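Long-range contacts in mRNA export factor (Human herpesvirus 1, PDB 4YXP), which regulates viral gene expression, inhibits cellular splicing and mediates nuclear export of viral intronless mRNAs, and forms a homodimer through its C-terminal part: residues Gly44-Pro49 with Asn92-Ser97; Ala148-Leu153 with Phe191-Leu196; Arg180-Ile185 with Leu196-Asn201. All blocks are in the same frame, centred on the assembly; numbering follows the deposited sequence.

Contact 1 (Gly44-Pro49 with Asn92-Ser97); sequences GGQPFP and NPRAAS
Phe-48 and Ala-95 meet because Phe-48 CG is anti to its carbonyl carbon and beside the backbone N (chi1 -74°), which carries the ring off the extended loop and onto the first turn of helix 93-109. Pro-47, Phe-48 and Pro-49 all have backbone angles of the polyproline-II region, and the loop runs past the helix as a stretched strip; no hydrogen bond joins the two segments. The methyl CB of Ala-95 lies over one face of the Phe-48 ring, 3.9 Å from its centroid and displaced toward the rim, a CH-pi contact; the same methyl is 3.6 Å from Gln-46 O. At the far end of the ring, CZ comes to 3.8 Å from Ala-96 CA. Asn-92 CB touches Phe-48 CD1 at an oblique approach of 4.1 Å, with the amide plane almost perpendicular to the ring (89°). Beyond it, OD1 of Asn-92 rests 3.3 Å from Pro-49 CD, while its ND2 is turned to the carbonyl oxygen of Thr-88. Asn-92 stands at the N-cap position of the helix, yet its side chain makes no capping bond. At the exposed flank, where the Arg-94 chain bends at chi3 (65°), Gln-46 NE2 sits over one face of the guanidinium, 3.1 Å from Arg-94 NH1. Both atoms are donors, so this is close contact and not a hydrogen bond. His-265 of the second subunit, in that subunit's region important for homodimerization, also packs on Phe-48. A proline-flanked aromatic residue thus pins a non-regular loop to a helix N terminus at a place where the partner chain of the intertwined dimer joins in.

Contact 2 (Ala148-Leu153 with Phe191-Leu196); sequences AVLDNL and FVFVIL
Leu-150 and Phe-193 make the closest approach between the two segments, CD1 of the leucine lying 3.6 Å from CD1 of the ring. The methyl comes in obliquely. It also reaches CB of Leu-196 at 4.1 Å, and the leucines slide past one another in opposite directions. One turn further along, Leu-153 takes up the other end of the ring: its CB is 3.9 Å from Phe-193 CZ, and its backbone C lies in the ring plane, at the edge. With CG anti to the carbonyl carbon (chi1 -79°), Phe-193 extends its ring across to helix 146-167, where Leu-150 and Leu-153 both touch it. Leu-153 CD1 is left to face Val-192 CG1 at 4.3 Å and Leu-196 CD1 at 4.4 Å, while Val-149 CG1 only just meets Leu-196 CD1. The interface is wholly apolar, without a hydrogen bond across it. It is a helix-helix packing layer near the middle of the all-helical, folded C-terminal domain of ICP27: the axes of the two segments run more nearly antiparallel than parallel (142°) and approach to 10.1 Å, a separation bridged by the leucine and phenylalanine side chains. In the next shell, Ala-154, Leu-157 and Leu-161 extend the wall of helix 146-167 along the Phe-193 ring, and Leu-173 and Cys-177 of helix 173-179 touch it as well. Leu-153 also touches Ala-115, and Val-149 touches Ala-119, of helix 112-132. Helix 146-167 itself reaches the dimer interface, where Asp-151 packs on Thr-155 of the second subunit.

Contact 3 (Arg180-Ile185 with Leu196-Asn201); sequences RRLADI and LARLAN
Arg-180 meets helix 188-204 with both its backbone and its side chain. Its carbonyl oxygen accepts a hydrogen bond from Arg-198 NH1 (2.9 Å, 149° at the hydrogen), the acceptor lying near the guanidinium plane but the donor tilted from the carbonyl plane. Its CB rests 3.7 Å from Arg-198 CG, and its CD lies 3.6 Å from Ala-197 O. Bent at chi3 (-74°), the chain then stacks its guanidinium on the Asn-201 amide, the planes 8° apart, with ND2 over one face toward the rim. Two waters in the guanidinium plane, one on NE and one on NH2, each make a weak bond to Asn-201 OD1. Leu-182 covers a face of the other guanidinium: its CG stands over the centre, and CD2 is 3.5 Å from Arg-198 NE. Thr-214 O and Ala-213 O take NE and NH2 of Arg-198, so three carbonyls fix that group in place. Asp-6 of the second subunit binds the backbone N of Leu-182 and Ala-183. The 180-185 turn, inside the zinc-finger region, thus links helix 173-179 to helix 188-204, whose other faces pack on helices 146-167 and 112-132.

How the contacts relate
From the N terminus, contact 1 comes first, closing a 42-residue excursion between the loop after helix 25-38 and the start of helix 93-109. It is complete before contact 2 opens, and its centre lies about 27 Å from that of contact 2 and 31 Å from that of contact 3. Contacts 2 and 3 cross: the chain runs through 148-153, 180-185, 191-196 and 196-201, so the 10-residue closure of contact 3 interlocks with the 37-residue closure of contact 2. They share Leu-196 and helix 188-204, which is thereby tied to helix 146-167 and to the 180-185 turn that precedes helix 188-204. All three contacts also touch the second subunit.

Contact 1 (Gly44-Pro49 with Asn92-Ser97)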
ATOM      1  N   GLY B  44      20.389   0.740  18.398  1.00 39.22           N
ATOM      2  CA  GLY B  44      21.617   1.469  18.656  1.00 44.70           C
ATOM      3  C   GLY B  44      21.957   1.722  20.110  1.00 48.39           C
ATOM      4  O   GLY B  44      22.122   2.871  20.520  1.00 52.65           O
ATOM      5  N   GLY B  45      22.057   0.653  20.892  1.00 47.12           N
ATOM      6  CA  GLY B  45      22.512   0.762  22.266  1.00 49.41           C
ATOM      7  C   GLY B  45      21.417   0.854  23.314  1.00 49.33           C
ATOM      8  O   GLY B  45      21.696   0.731  24.508  1.00 51.55           O
ATOM      9  N   GLN B  46      20.177   1.071  22.884  1.00 46.16           N
ATOM     10  CA  GLN B  46      19.062   1.180  23.823  1.00 45.19           C
ATOM     11  C   GLN B  46      17.888   0.294  23.418  1.00 39.51           C
ATOM     12  O   GLN B  46      16.827   0.791  23.039  1.00 35.93           O
ATOM     13  CB  GLN B  46      18.599   2.634  23.943  1.00 50.07           C
ATOM     14  CG  GLN B  46      19.632   3.558  24.569  1.00 60.07           C
ATOM     15  CD  GLN B  46      19.003   4.741  25.284  1.00 66.68           C
ATOM     16  OE1 GLN B  46      17.918   4.633  25.856  1.00 66.89           O
ATOM     17  NE2 GLN B  46      19.685   5.879  25.253  1.00 71.57           N
ATOM     18  N   PRO B  47      18.078  -1.030  23.498  1.00 40.29           N
ATOM     19  CA  PRO B  47      17.006  -1.987  23.222  1.00 38.57           C
ATOM     20  C   PRO B  47      16.011  -2.069  24.373  1.00 37.51           C
ATOM     21  O   PRO B  47      16.274  -1.509  25.437  1.00 39.47           O
ATOM     22  CB  PRO B  47      17.761  -3.306  23.057  1.00 39.37           C
ATOM     23  CG  PRO B  47      18.945  -3.157  23.948  1.00 42.59           C
ATOM     24  CD  PRO B  47      19.331  -1.704  23.886  1.00 43.50           C
ATOM     25  N   PHE B  48      14.884  -2.745  24.165  1.00 34.51           N
ATOM     26  CA  PHE B  48      13.978  -3.043  25.267  1.00 35.35           C
ATOM     27  C   PHE B  48      14.699  -3.935  26.277  1.00 38.36           C
ATOM     28  O   PHE B  48      15.335  -4.912  25.886  1.00 39.18           O
ATOM     29  CB  PHE B  48      12.712  -3.755  24.781  1.00 33.60           C
ATOM     30  CG  PHE B  48      11.735  -2.867  24.057  1.00 30.91           C
ATOM     31  CD1 PHE B  48      11.089  -1.835  24.716  1.00 30.31           C
ATOM     32  CD2 PHE B  48      11.433  -3.096  22.725  1.00 29.56           C
ATOM     33  CE1 PHE B  48      10.181  -1.030  24.053  1.00 29.76           C
ATOM     34  CE2 PHE B  48      10.525  -2.300  22.060  1.00 28.11           C
ATOM     35  CZ  PHE B  48       9.898  -1.265  22.720  1.00 28.11           C
ATOM     36  N   PRO B  49      14.614  -3.603  27.578  1.00 40.30           N
ATOM     37  CA  PRO B  49      15.037  -4.600  28.568  1.00 43.65           C
ATOM     38  C   PRO B  49      14.130  -5.823  28.493  1.00 44.31           C
ATOM     39  O   PRO B  49      12.913  -5.652  28.392  1.00 43.45           O
ATOM     40  CB  PRO B  49      14.882  -3.868  29.908  1.00 45.63           C
ATOM     41  CG  PRO B  49      14.860  -2.413  29.561  1.00 45.02           C
ATOM     42  CD  PRO B  49      14.236  -2.325  28.205  1.00 40.89           C
ATOM     43  N   ASN B  92       9.864   2.472  28.508  1.00 32.83           N
ATOM     44  CA  ASN B  92      11.057   2.663  27.689  1.00 34.88           C
ATOM     45  C   ASN B  92      10.741   3.488  26.441  1.00 34.52           C
ATOM     46  O   ASN B  92      10.668   2.947  25.336  1.00 33.00           O
ATOM     47  CB  ASN B  92      11.642   1.305  27.297  1.00 35.46           C
ATOM     48  CG  ASN B  92      12.050   0.477  28.504  1.00 36.52           C
ATOM     49  OD1 ASN B  92      13.146   0.636  29.035  1.00 37.41           O
ATOM     50  ND2 ASN B  92      11.165  -0.411  28.942  1.00 36.24           N
ATOM     51  N   PRO B  93      10.550   4.805  26.615  1.00 35.98           N
ATOM     52  CA  PRO B  93      10.090   5.659  25.512  1.00 35.78           C
ATOM     53  C   PRO B  93      11.028   5.705  24.305  1.00 35.09           C
ATOM     54  O   PRO B  93      10.541   5.727  23.174  1.00 34.83           O
ATOM     55  CB  PRO B  93       9.977   7.046  26.158  1.00 38.44           C
ATOM     56  CG  PRO B  93      10.756   6.970  27.424  1.00 40.77           C
ATOM     57  CD  PRO B  93      10.675   5.553  27.876  1.00 39.12           C
ATOM     58  N   ARG B  94      12.339   5.722  24.529  1.00 35.25           N
ATOM     59  CA  ARG B  94      13.282   5.785  23.416  1.00 36.65           C
ATOM     60  C   ARG B  94      13.215   4.502  22.588  1.00 33.60           C
ATOM     61  O   ARG B  94      13.094   4.552  21.364  1.00 32.50           O
ATOM     62  CB  ARG B  94      14.707   6.036  23.919  1.00 44.47           C
ATOM     63  CG  ARG B  94      14.907   7.436  24.488  1.00 53.76           C
ATOM     64  CD  ARG B  94      16.381   7.788  24.672  1.00 63.66           C
ATOM     65  NE  ARG B  94      17.097   7.861  23.401  1.00 70.02           N
ATOM     66  CZ  ARG B  94      18.343   8.304  23.263  1.00 77.18           C
ATOM     67  NH1 ARG B  94      19.030   8.725  24.318  1.00 79.70           N
ATOM     68  NH2 ARG B  94      18.906   8.332  22.061  1.00 80.29           N
ATOM     69  N   ALA B  95      13.273   3.352  23.254  1.00 33.16           N
ATOM     70  CA  ALA B  95      13.125   2.071  22.568  1.00 31.86           C
ATOM     71  C   ALA B  95      11.775   1.967  21.853  1.00 29.74           C
ATOM     72  O   ALA B  95      11.681   1.401  20.759  1.00 29.00           O
ATOM     73  CB  ALA B  95      13.286   0.923  23.553  1.00 31.82           C
ATOM     74  N   ALA B  96      10.730   2.508  22.471  1.00 28.56           N
ATOM     75  CA  ALA B  96       9.385   2.420  21.908  1.00 27.00           C
ATOM     76  C   ALA B  96       9.259   3.217  20.613  1.00 26.87           C
ATOM     77  O   ALA B  96       8.584   2.782  19.683  1.00 25.35           O
ATOM     78  CB  ALA B  96       8.354   2.901  22.919  1.00 28.24           C
ATOM     79  N   SER B  97       9.894   4.384  20.556  1.00 30.16           N
ATOM     80  CA  SER B  97       9.837   5.217  19.357  1.00 33.14           C
ATOM     81  C   SER B  97      10.563   4.519  18.208  1.00 29.76           C
ATOM     82  O   SER B  97      10.093   4.518  17.069  1.00 27.72           O
ATOM     83  CB  SER B  97      10.447   6.599  19.614  1.00 38.94           C
ATOM     84  OG  SER B  97      11.862   6.541  19.667  1.00 43.56           O
TER

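Contact 2 (Ala148-Leu153 with Phe191-Leu196)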
ATOM      1  N   ALA B 148      -0.799   2.786   9.411  1.00 20.11           N
ATOM      2  CA  ALA B 148      -0.026   1.999   8.456  1.00 20.60           C
ATOM      3  C   ALA B 148      -0.826   0.808   7.930  1.00 20.73           C
ATOM      4  O   ALA B 148      -0.836   0.541   6.726  1.00 20.48           O
ATOM      5  CB  ALA B 148       1.268   1.526   9.092  1.00 22.82           C
ATOM      6  N   VAL B 149      -1.498   0.090   8.826  1.00 21.24           N
ATOM      7  CA  VAL B 149      -2.300  -1.054   8.402  1.00 21.85           C
ATOM      8  C   VAL B 149      -3.547  -0.536   7.680  1.00 20.47           C
ATOM      9  O   VAL B 149      -4.004  -1.144   6.708  1.00 20.26           O
ATOM     10  CB  VAL B 149      -2.646  -2.001   9.596  1.00 23.49           C
ATOM     11  CG1 VAL B 149      -3.170  -1.236  10.799  1.00 25.75           C
ATOM     12  CG2 VAL B 149      -3.641  -3.079   9.163  1.00 23.44           C
ATOM     13  N   LEU B 150      -4.075   0.601   8.127  1.00 21.00           N
ATOM     14  CA  LEU B 150      -5.185   1.251   7.429  1.00 20.81           C
ATOM     15  C   LEU B 150      -4.833   1.560   5.973  1.00 20.40           C
ATOM     16  O   LEU B 150      -5.569   1.184   5.057  1.00 21.96           O
ATOM     17  CB  LEU B 150      -5.588   2.540   8.149  1.00 22.83           C
ATOM     18  CG  LEU B 150      -6.653   3.403   7.468  1.00 25.24           C
ATOM     19  CD1 LEU B 150      -7.942   2.616   7.258  1.00 24.50           C
ATOM     20  CD2 LEU B 150      -6.922   4.657   8.285  1.00 27.95           C
ATOM     21  N   ASP B 151      -3.713   2.249   5.762  1.00 19.35           N
ATOM     22  CA  ASP B 151      -3.283   2.623   4.410  1.00 21.02           C
ATOM     23  C   ASP B 151      -3.050   1.399   3.528  1.00 20.50           C
ATOM     24  O   ASP B 151      -3.435   1.379   2.352  1.00 20.30           O
ATOM     25  CB  ASP B 151      -1.998   3.461   4.458  1.00 25.54           C
ATOM     26  CG  ASP B 151      -2.252   4.911   4.830  1.00 30.50           C
ATOM     27  OD1 ASP B 151      -3.432   5.293   5.001  1.00 33.07           O
ATOM     28  OD2 ASP B 151      -1.266   5.675   4.937  1.00 31.86           O
ATOM     29  N   ASN B 152      -2.405   0.384   4.092  1.00 20.07           N
ATOM     30  CA  ASN B 152      -2.091  -0.825   3.343  1.00 22.18           C
ATOM     31  C   ASN B 152      -3.360  -1.553   2.890  1.00 21.00           C
ATOM     32  O   ASN B 152      -3.492  -1.910   1.716  1.00 21.49           O
ATOM     33  CB  ASN B 152      -1.219  -1.762   4.186  1.00 24.45           C
ATOM     34  CG  ASN B 152      -0.453  -2.762   3.337  1.00 28.31           C
ATOM     35  OD1 ASN B 152      -0.305  -2.585   2.125  1.00 33.98           O
ATOM     36  ND2 ASN B 152       0.047  -3.811   3.968  1.00 26.62           N
ATOM     37  N   LEU B 153      -4.294  -1.771   3.811  1.00 19.31           N
ATOM     38  CA  LEU B 153      -5.537  -2.463   3.472  1.00 20.29           C
ATOM     39  C   LEU B 153      -6.360  -1.661   2.467  1.00 19.90           C
ATOM     40  O   LEU B 153      -6.981  -2.229   1.565  1.00 20.64           O
ATOM     41  CB  LEU B 153      -6.376  -2.735   4.726  1.00 21.44           C
ATOM     42  CG  LEU B 153      -5.908  -3.873   5.641  1.00 21.78           C
ATOM     43  CD1 LEU B 153      -6.738  -3.907   6.921  1.00 22.48           C
ATOM     44  CD2 LEU B 153      -5.979  -5.218   4.935  1.00 21.41           C
ATOM     45  N   PHE B 191     -16.776  -1.686   9.391  1.00 23.97           N
ATOM     46  CA  PHE B 191     -16.248  -1.772  10.756  1.00 23.74           C
ATOM     47  C   PHE B 191     -14.738  -1.569  10.766  1.00 23.54           C
ATOM     48  O   PHE B 191     -14.215  -0.709  11.482  1.00 23.00           O
ATOM     49  CB  PHE B 191     -16.582  -3.120  11.403  1.00 24.57           C
ATOM     50  CG  PHE B 191     -15.878  -3.340  12.717  1.00 24.90           C
ATOM     51  CD1 PHE B 191     -16.364  -2.767  13.881  1.00 26.49           C
ATOM     52  CD2 PHE B 191     -14.723  -4.099  12.783  1.00 24.58           C
ATOM     53  CE1 PHE B 191     -15.714  -2.954  15.090  1.00 27.08           C
ATOM     54  CE2 PHE B 191     -14.066  -4.291  13.990  1.00 25.41           C
ATOM     55  CZ  PHE B 191     -14.561  -3.718  15.143  1.00 26.17           C
ATOM     56  N   VAL B 192     -14.038  -2.369   9.971  1.00 23.96           N
ATOM     57  CA  VAL B 192     -12.584  -2.333   9.946  1.00 23.30           C
ATOM     58  C   VAL B 192     -12.077  -0.937   9.580  1.00 22.58           C
ATOM     59  O   VAL B 192     -11.188  -0.398  10.231  1.00 20.75           O
ATOM     60  CB  VAL B 192     -12.027  -3.396   8.975  1.00 24.35           C
ATOM     61  CG1 VAL B 192     -10.526  -3.211   8.755  1.00 24.14           C
ATOM     62  CG2 VAL B 192     -12.305  -4.793   9.512  1.00 25.47           C
ATOM     63  N   PHE B 193     -12.639  -0.337   8.543  1.00 22.56           N
ATOM     64  CA  PHE B 193     -12.076   0.915   8.059  1.00 22.26           C
ATOM     65  C   PHE B 193     -12.493   2.116   8.910  1.00 21.96           C
ATOM     66  O   PHE B 193     -11.684   3.011   9.139  1.00 22.14           O
ATOM     67  CB  PHE B 193     -12.443   1.105   6.586  1.00 23.00           C
ATOM     68  CG  PHE B 193     -11.574   0.300   5.669  1.00 22.97           C
ATOM     69  CD1 PHE B 193     -10.323   0.767   5.304  1.00 23.36           C
ATOM     70  CD2 PHE B 193     -11.976  -0.949   5.225  1.00 22.89           C
ATOM     71  CE1 PHE B 193      -9.500   0.016   4.480  1.00 24.14           C
ATOM     72  CE2 PHE B 193     -11.157  -1.704   4.404  1.00 23.45           C
ATOM     73  CZ  PHE B 193      -9.920  -1.221   4.031  1.00 24.13           C
ATOM     74  N   VAL B 194     -13.720   2.122   9.417  1.00 22.95           N
ATOM     75  CA  VAL B 194     -14.169   3.217  10.270  1.00 23.79           C
ATOM     76  C   VAL B 194     -13.404   3.203  11.602  1.00 23.24           C
ATOM     77  O   VAL B 194     -12.945   4.244  12.078  1.00 23.49           O
ATOM     78  CB  VAL B 194     -15.690   3.154  10.507  1.00 26.67           C
ATOM     79  CG1 VAL B 194     -16.120   4.162  11.577  1.00 28.01           C
ATOM     80  CG2 VAL B 194     -16.433   3.430   9.212  1.00 28.06           C
ATOM     81  N   ILE B 195     -13.264   2.028  12.203  1.00 22.81           N
ATOM     82  CA  ILE B 195     -12.596   1.932  13.501  1.00 23.39           C
ATOM     83  C   ILE B 195     -11.119   2.291  13.368  1.00 22.79           C
ATOM     84  O   ILE B 195     -10.598   3.084  14.152  1.00 22.33           O
ATOM     85  CB  ILE B 195     -12.779   0.533  14.118  1.00 24.06           C
ATOM     86  CG1 ILE B 195     -14.253   0.283  14.446  1.00 23.93           C
ATOM     87  CG2 ILE B 195     -11.925   0.375  15.379  1.00 26.18           C
ATOM     88  CD1 ILE B 195     -14.867   1.277  15.435  1.00 25.51           C
ATOM     89  N   LEU B 196     -10.439   1.717  12.385  1.00 23.80           N
ATOM     90  CA  LEU B 196      -9.030   2.028  12.175  1.00 24.91           C
ATOM     91  C   LEU B 196      -8.838   3.514  11.860  1.00 25.33           C
ATOM     92  O   LEU B 196      -7.876   4.127  12.317  1.00 25.72           O
ATOM     93  CB  LEU B 196      -8.440   1.174  11.050  1.00 25.64           C
ATOM     94  CG  LEU B 196      -8.290  -0.329  11.301  1.00 25.40           C
ATOM     95  CD1 LEU B 196      -7.575  -0.976  10.126  1.00 24.71           C
ATOM     96  CD2 LEU B 196      -7.549  -0.625  12.600  1.00 25.24           C
TER

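Contact 3 (Arg180-Ile185 with Leu196-Asn201)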
ATOM      1  N   ARG B 180     -15.866   9.007   9.613  1.00 30.75           N
ATOM      2  CA  ARG B 180     -15.430   8.344  10.840  1.00 30.25           C
ATOM      3  C   ARG B 180     -16.545   8.286  11.887  1.00 30.20           C
ATOM      4  O   ARG B 180     -16.350   8.673  13.040  1.00 30.97           O
ATOM      5  CB  ARG B 180     -14.199   9.058  11.410  1.00 31.59           C
ATOM      6  CG  ARG B 180     -12.986   9.022  10.477  1.00 32.43           C
ATOM      7  CD  ARG B 180     -11.739   9.620  11.124  1.00 32.94           C
ATOM      8  NE  ARG B 180     -11.795  11.079  11.215  1.00 34.10           N
ATOM      9  CZ  ARG B 180     -11.343  11.916  10.283  1.00 34.96           C
ATOM     10  NH1 ARG B 180     -10.793  11.455   9.165  1.00 35.13           N
ATOM     11  NH2 ARG B 180     -11.441  13.226  10.470  1.00 36.29           N
ATOM     12  N   ARG B 181     -17.710   7.789  11.474  1.00 29.88           N
ATOM     13  CA  ARG B 181     -18.877   7.699  12.349  1.00 32.67           C
ATOM     14  C   ARG B 181     -19.247   6.249  12.627  1.00 31.04           C
ATOM     15  O   ARG B 181     -19.372   5.442  11.707  1.00 30.71           O
ATOM     16  CB  ARG B 181     -20.079   8.416  11.727  1.00 39.97           C
ATOM     17  CG  ARG B 181     -19.905   9.910  11.565  1.00 46.96           C
ATOM     18  CD  ARG B 181     -21.143  10.538  10.950  1.00 53.89           C
ATOM     19  NE  ARG B 181     -20.863  11.857  10.388  1.00 58.85           N
ATOM     20  CZ  ARG B 181     -21.783  12.667   9.876  1.00 64.13           C
ATOM     21  NH1 ARG B 181     -23.060  12.306   9.856  1.00 66.14           N
ATOM     22  NH2 ARG B 181     -21.426  13.847   9.384  1.00 66.74           N
ATOM     23  N   LEU B 182     -19.431   5.922  13.900  1.00 30.98           N
ATOM     24  CA  LEU B 182     -19.829   4.578  14.287  1.00 30.52           C
ATOM     25  C   LEU B 182     -21.150   4.190  13.633  1.00 30.20           C
ATOM     26  O   LEU B 182     -21.372   3.023  13.311  1.00 29.13           O
ATOM     27  CB  LEU B 182     -19.948   4.479  15.807  1.00 30.49           C
ATOM     28  CG  LEU B 182     -18.672   4.782  16.591  1.00 28.51           C
ATOM     29  CD1 LEU B 182     -18.975   4.829  18.077  1.00 29.67           C
ATOM     30  CD2 LEU B 182     -17.587   3.751  16.294  1.00 26.00           C
ATOM     31  N   ALA B 183     -22.019   5.177  13.433  1.00 32.17           N
ATOM     32  CA  ALA B 183     -23.345   4.939  12.868  1.00 35.11           C
ATOM     33  C   ALA B 183     -23.279   4.480  11.411  1.00 35.41           C
ATOM     34  O   ALA B 183     -24.269   3.987  10.873  1.00 35.57           O
ATOM     35  CB  ALA B 183     -24.197   6.198  12.983  1.00 38.08           C
ATOM     36  N   ASP B 184     -22.122   4.645  10.775  1.00 34.56           N
ATOM     37  CA  ASP B 184     -21.936   4.202   9.393  1.00 34.68           C
ATOM     38  C   ASP B 184     -21.533   2.728   9.312  1.00 32.30           C
ATOM     39  O   ASP B 184     -21.528   2.137   8.233  1.00 31.71           O
ATOM     40  CB  ASP B 184     -20.874   5.054   8.689  1.00 35.70           C
ATOM     41  CG  ASP B 184     -21.353   6.467   8.391  1.00 39.39           C
ATOM     42  OD1 ASP B 184     -22.576   6.718   8.443  1.00 42.10           O
ATOM     43  OD2 ASP B 184     -20.497   7.328   8.088  1.00 39.46           O
ATOM     44  N   ILE B 185     -21.186   2.138  10.451  1.00 31.06           N
ATOM     45  CA  ILE B 185     -20.751   0.746  10.487  1.00 29.73           C
ATOM     46  C   ILE B 185     -21.960  -0.176  10.371  1.00 32.17           C
ATOM     47  O   ILE B 185     -22.832  -0.184  11.244  1.00 33.91           O
ATOM     48  CB  ILE B 185     -19.944   0.454  11.766  1.00 27.71           C
ATOM     49  CG1 ILE B 185     -18.698   1.350  11.809  1.00 27.08           C
ATOM     50  CG2 ILE B 185     -19.563  -1.024  11.830  1.00 25.90           C
ATOM     51  CD1 ILE B 185     -17.863   1.213  13.073  1.00 26.47           C
ATOM     52  N   LEU B 196     -10.439   1.717  12.385  1.00 23.80           N
ATOM     53  CA  LEU B 196      -9.030   2.028  12.175  1.00 24.91           C
ATOM     54  C   LEU B 196      -8.838   3.514  11.860  1.00 25.33           C
ATOM     55  O   LEU B 196      -7.876   4.127  12.317  1.00 25.72           O
ATOM     56  CB  LEU B 196      -8.440   1.174  11.050  1.00 25.64           C
ATOM     57  CG  LEU B 196      -8.290  -0.329  11.301  1.00 25.40           C
ATOM     58  CD1 LEU B 196      -7.575  -0.976  10.126  1.00 24.71           C
ATOM     59  CD2 LEU B 196      -7.549  -0.625  12.600  1.00 25.24           C
ATOM     60  N   ALA B 197      -9.749   4.093  11.082  1.00 24.79           N
ATOM     61  CA  ALA B 197      -9.648   5.508  10.731  1.00 25.04           C
ATOM     62  C   ALA B 197      -9.825   6.386  11.968  1.00 25.35           C
ATOM     63  O   ALA B 197      -9.120   7.381  12.138  1.00 25.13           O
ATOM     64  CB  ALA B 197     -10.674   5.876   9.673  1.00 24.46           C
ATOM     65  N   ARG B 198     -10.775   6.018  12.823  1.00 25.94           N
ATOM     66  CA  ARG B 198     -11.016   6.763  14.053  1.00 26.20           C
ATOM     67  C   ARG B 198      -9.791   6.689  14.956  1.00 26.17           C
ATOM     68  O   ARG B 198      -9.328   7.703  15.466  1.00 26.30           O
ATOM     69  CB  ARG B 198     -12.249   6.226  14.785  1.00 26.34           C
ATOM     70  CG  ARG B 198     -13.568   6.636  14.151  1.00 26.19           C
ATOM     71  CD  ARG B 198     -14.747   5.858  14.728  1.00 26.18           C
ATOM     72  NE  ARG B 198     -14.966   6.108  16.153  1.00 26.98           N
ATOM     73  CZ  ARG B 198     -15.736   7.077  16.644  1.00 28.76           C
ATOM     74  NH1 ARG B 198     -16.363   7.921  15.835  1.00 29.57           N
ATOM     75  NH2 ARG B 198     -15.878   7.208  17.958  1.00 29.41           N
ATOM     76  N   LEU B 199      -9.266   5.483  15.143  1.00 25.18           N
ATOM     77  CA  LEU B 199      -8.104   5.288  16.000  1.00 25.36           C
ATOM     78  C   LEU B 199      -6.894   6.041  15.438  1.00 23.75           C
ATOM     79  O   LEU B 199      -6.196   6.734  16.171  1.00 22.39           O
ATOM     80  CB  LEU B 199      -7.796   3.797  16.150  1.00 25.33           C
ATOM     81  CG  LEU B 199      -6.699   3.404  17.142  1.00 26.73           C
ATOM     82  CD1 LEU B 199      -7.007   3.923  18.544  1.00 27.14           C
ATOM     83  CD2 LEU B 199      -6.528   1.894  17.169  1.00 27.91           C
ATOM     84  N   ALA B 200      -6.658   5.915  14.135  1.00 23.14           N
ATOM     85  CA  ALA B 200      -5.537   6.605  13.501  1.00 23.78           C
ATOM     86  C   ALA B 200      -5.662   8.118  13.663  1.00 26.66           C
ATOM     87  O   ALA B 200      -4.665   8.816  13.864  1.00 29.67           O
ATOM     88  CB  ALA B 200      -5.448   6.238  12.026  1.00 23.10           C
ATOM     89  N   ASN B 201      -6.889   8.619  13.582  1.00 27.43           N
ATOM     90  CA  ASN B 201      -7.138  10.051  13.712  1.00 29.66           C
ATOM     91  C   ASN B 201      -6.727  10.561  15.091  1.00 30.06           C
ATOM     92  O   ASN B 201      -6.070  11.592  15.202  1.00 30.24           O
ATOM     93  CB  ASN B 201      -8.612  10.370  13.456  1.00 30.53           C
ATOM     94  CG  ASN B 201      -8.942  11.829  13.706  1.00 31.65           C
ATOM     95  OD1 ASN B 201      -9.471  12.191  14.760  1.00 32.43           O
ATOM     96  ND2 ASN B 201      -8.626  12.679  12.737  1.00 31.57           N
TER
HETATM   97  O   HOH W   1     -12.530  11.416  13.897  1.00 40.61           O
HETATM   98  O   HOH W   2     -12.113  14.052  13.421  1.00 43.12           O